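Local coordinates for protein 3-hydroxyisobutyryl-CoA hydrolase (Mycobacterium thermoresistibile, PDB 4HDT) that probably hydrolyses 3-hydroxyisobutyryl-CoA to free 3-hydroxyisobutyrate and coenzyme A, and binds zinc ions in the crystal, at residues Pro107-Met112 with Gly127-Val132. Sequence-based numbering, arbitrary orientation.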
# COMPACT_ATOMS: atom_id res chain seq x y z
N PRO A 107 3.76 -9.05 -18.58
CA PRO A 107 4.65 -8.87 -17.41
C PRO A 107 4.67 -7.39 -16.98
O PRO A 107 4.80 -6.50 -17.82
CB PRO A 107 6.02 -9.27 -17.96
CG PRO A 107 5.69 -10.29 -19.01
CD PRO A 107 4.47 -9.71 -19.69
N TYR A 108 4.55 -7.18 -15.68
CA TYR A 108 4.57 -5.85 -15.07
C TYR A 108 5.58 -5.99 -13.93
O TYR A 108 5.33 -6.66 -12.91
CB TYR A 108 3.18 -5.44 -14.56
CG TYR A 108 3.05 -4.08 -13.90
CD1 TYR A 108 3.47 -3.87 -12.60
CD2 TYR A 108 2.43 -3.00 -14.56
CE1 TYR A 108 3.32 -2.63 -11.97
CE2 TYR A 108 2.30 -1.79 -13.95
CZ TYR A 108 2.70 -1.60 -12.65
OH TYR A 108 2.55 -0.37 -12.02
N VAL A 109 6.72 -5.34 -14.14
CA VAL A 109 7.85 -5.42 -13.25
C VAL A 109 7.88 -4.16 -12.40
O VAL A 109 7.85 -3.04 -12.92
CB VAL A 109 9.17 -5.50 -14.06
CG1 VAL A 109 10.37 -5.57 -13.14
CG2 VAL A 109 9.15 -6.66 -15.06
N SER A 110 7.86 -4.30 -11.09
CA SER A 110 7.90 -3.09 -10.24
C SER A 110 9.16 -3.11 -9.42
O SER A 110 9.58 -4.17 -8.90
CB SER A 110 6.71 -3.00 -9.35
OG SER A 110 6.60 -4.16 -8.55
N ILE A 111 9.83 -1.96 -9.39
CA ILE A 111 11.07 -1.81 -8.62
C ILE A 111 10.79 -1.08 -7.32
O ILE A 111 10.88 0.14 -7.22
CB ILE A 111 12.19 -1.08 -9.41
CG1 ILE A 111 12.37 -1.67 -10.82
CG2 ILE A 111 13.49 -1.06 -8.61
CD1 ILE A 111 12.78 -3.11 -10.83
N MET A 112 10.42 -1.88 -6.32
CA MET A 112 10.00 -1.35 -5.02
C MET A 112 11.24 -1.23 -4.12
O MET A 112 11.38 -1.87 -3.08
CB MET A 112 8.91 -2.29 -4.45
CG MET A 112 7.58 -2.16 -5.20
SD MET A 112 6.22 -3.06 -4.43
CE MET A 112 6.73 -4.70 -4.87
N GLY A 127 1.76 -5.93 -9.05
CA GLY A 127 2.46 -6.41 -10.24
C GLY A 127 2.75 -7.89 -10.20
O GLY A 127 2.48 -8.54 -9.20
N ASN A 128 3.28 -8.42 -11.28
CA ASN A 128 3.54 -9.84 -11.37
C ASN A 128 4.99 -10.20 -11.34
O ASN A 128 5.33 -11.39 -11.22
CB ASN A 128 2.83 -10.44 -12.58
CG ASN A 128 3.08 -9.65 -13.84
OD1 ASN A 128 4.20 -9.62 -14.29
ND2 ASN A 128 2.00 -9.11 -14.51
N VAL A 129 5.85 -9.18 -11.43
CA VAL A 129 7.28 -9.35 -11.19
C VAL A 129 7.74 -8.24 -10.23
O VAL A 129 8.23 -7.17 -10.64
CB VAL A 129 8.14 -9.34 -12.45
CG1 VAL A 129 9.57 -9.75 -12.14
CG2 VAL A 129 7.58 -10.29 -13.49
N ARG A 130 7.60 -8.54 -8.93
CA ARG A 130 7.73 -7.51 -7.89
C ARG A 130 9.08 -7.64 -7.23
O ARG A 130 9.38 -8.67 -6.62
CB ARG A 130 6.63 -7.70 -6.86
CG ARG A 130 5.21 -7.55 -7.45
CD ARG A 130 4.11 -7.96 -6.51
NE ARG A 130 4.23 -9.37 -6.13
CZ ARG A 130 3.56 -9.91 -5.12
NH1 ARG A 130 2.67 -9.19 -4.45
NH2 ARG A 130 3.77 -11.17 -4.76
N VAL A 131 9.89 -6.61 -7.40
CA VAL A 131 11.30 -6.64 -6.96
C VAL A 131 11.49 -5.70 -5.77
O VAL A 131 11.03 -4.53 -5.79
CB VAL A 131 12.24 -6.20 -8.09
CG1 VAL A 131 13.69 -6.18 -7.64
CG2 VAL A 131 12.06 -7.11 -9.34
N VAL A 132 12.09 -6.22 -4.71
CA VAL A 132 12.51 -5.40 -3.57
C VAL A 132 14.01 -5.51 -3.40
O VAL A 132 14.66 -6.33 -4.05
CB VAL A 132 11.79 -5.80 -2.26
CG1 VAL A 132 10.32 -5.37 -2.28
CG2 VAL A 132 11.89 -7.30 -2.03
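Strands 108-112 and 129-132 pair in parallel, Val-109 beside Val-129 through Ile-111 beside Val-131, within the main sheet of the crotonase-like fold, where 108-112 also pairs with 56-61. Their short axes diverge by only 14°. The ladder alternates between strands: Ser-110 N donates to Val-129 O (2.9 Å), Val-131 N to Ser-110 O (2.9 Å) and Met-112 N to Val-131 O (2.8 Å). At its start, Tyr-108 O accepts from both Val-129 N and, with a more bent bond, Asn-128 N. The Asn-128 side chain extends the pairing: with chi1 at 49°, CG sits between its own backbone N and carbonyl carbon, and OD1 takes an almost straight bond from Tyr-108 N (2.8 Å, 168° at the hydrogen), while ND2 binds Lys-106 O. On one face Val-109 and Val-129 lie side by side (CG2 to CB 3.9 Å), as do Ile-111 and Val-131, against helices 195-205 and 207-214. On the other, Met-112 bends at chi3 to lay CE alongside Arg-130 CB (3.6 Å), and the Tyr-108 ring brings CD1 to Gly-127 CA (3.6 Å). Ser-110 OG lies beside Arg-130 CA and CG and is hydrogen-bonded to Gly-124 O; the Arg-130 guanidinium forms a salt bridge with Asp-187 and bonds Gly-184 O. From 108-112 the chain runs through strand 115-117 and helix 119-124 to its parallel neighbour 129-132, as in the beta-beta-alpha turns of the crotonase superhelix.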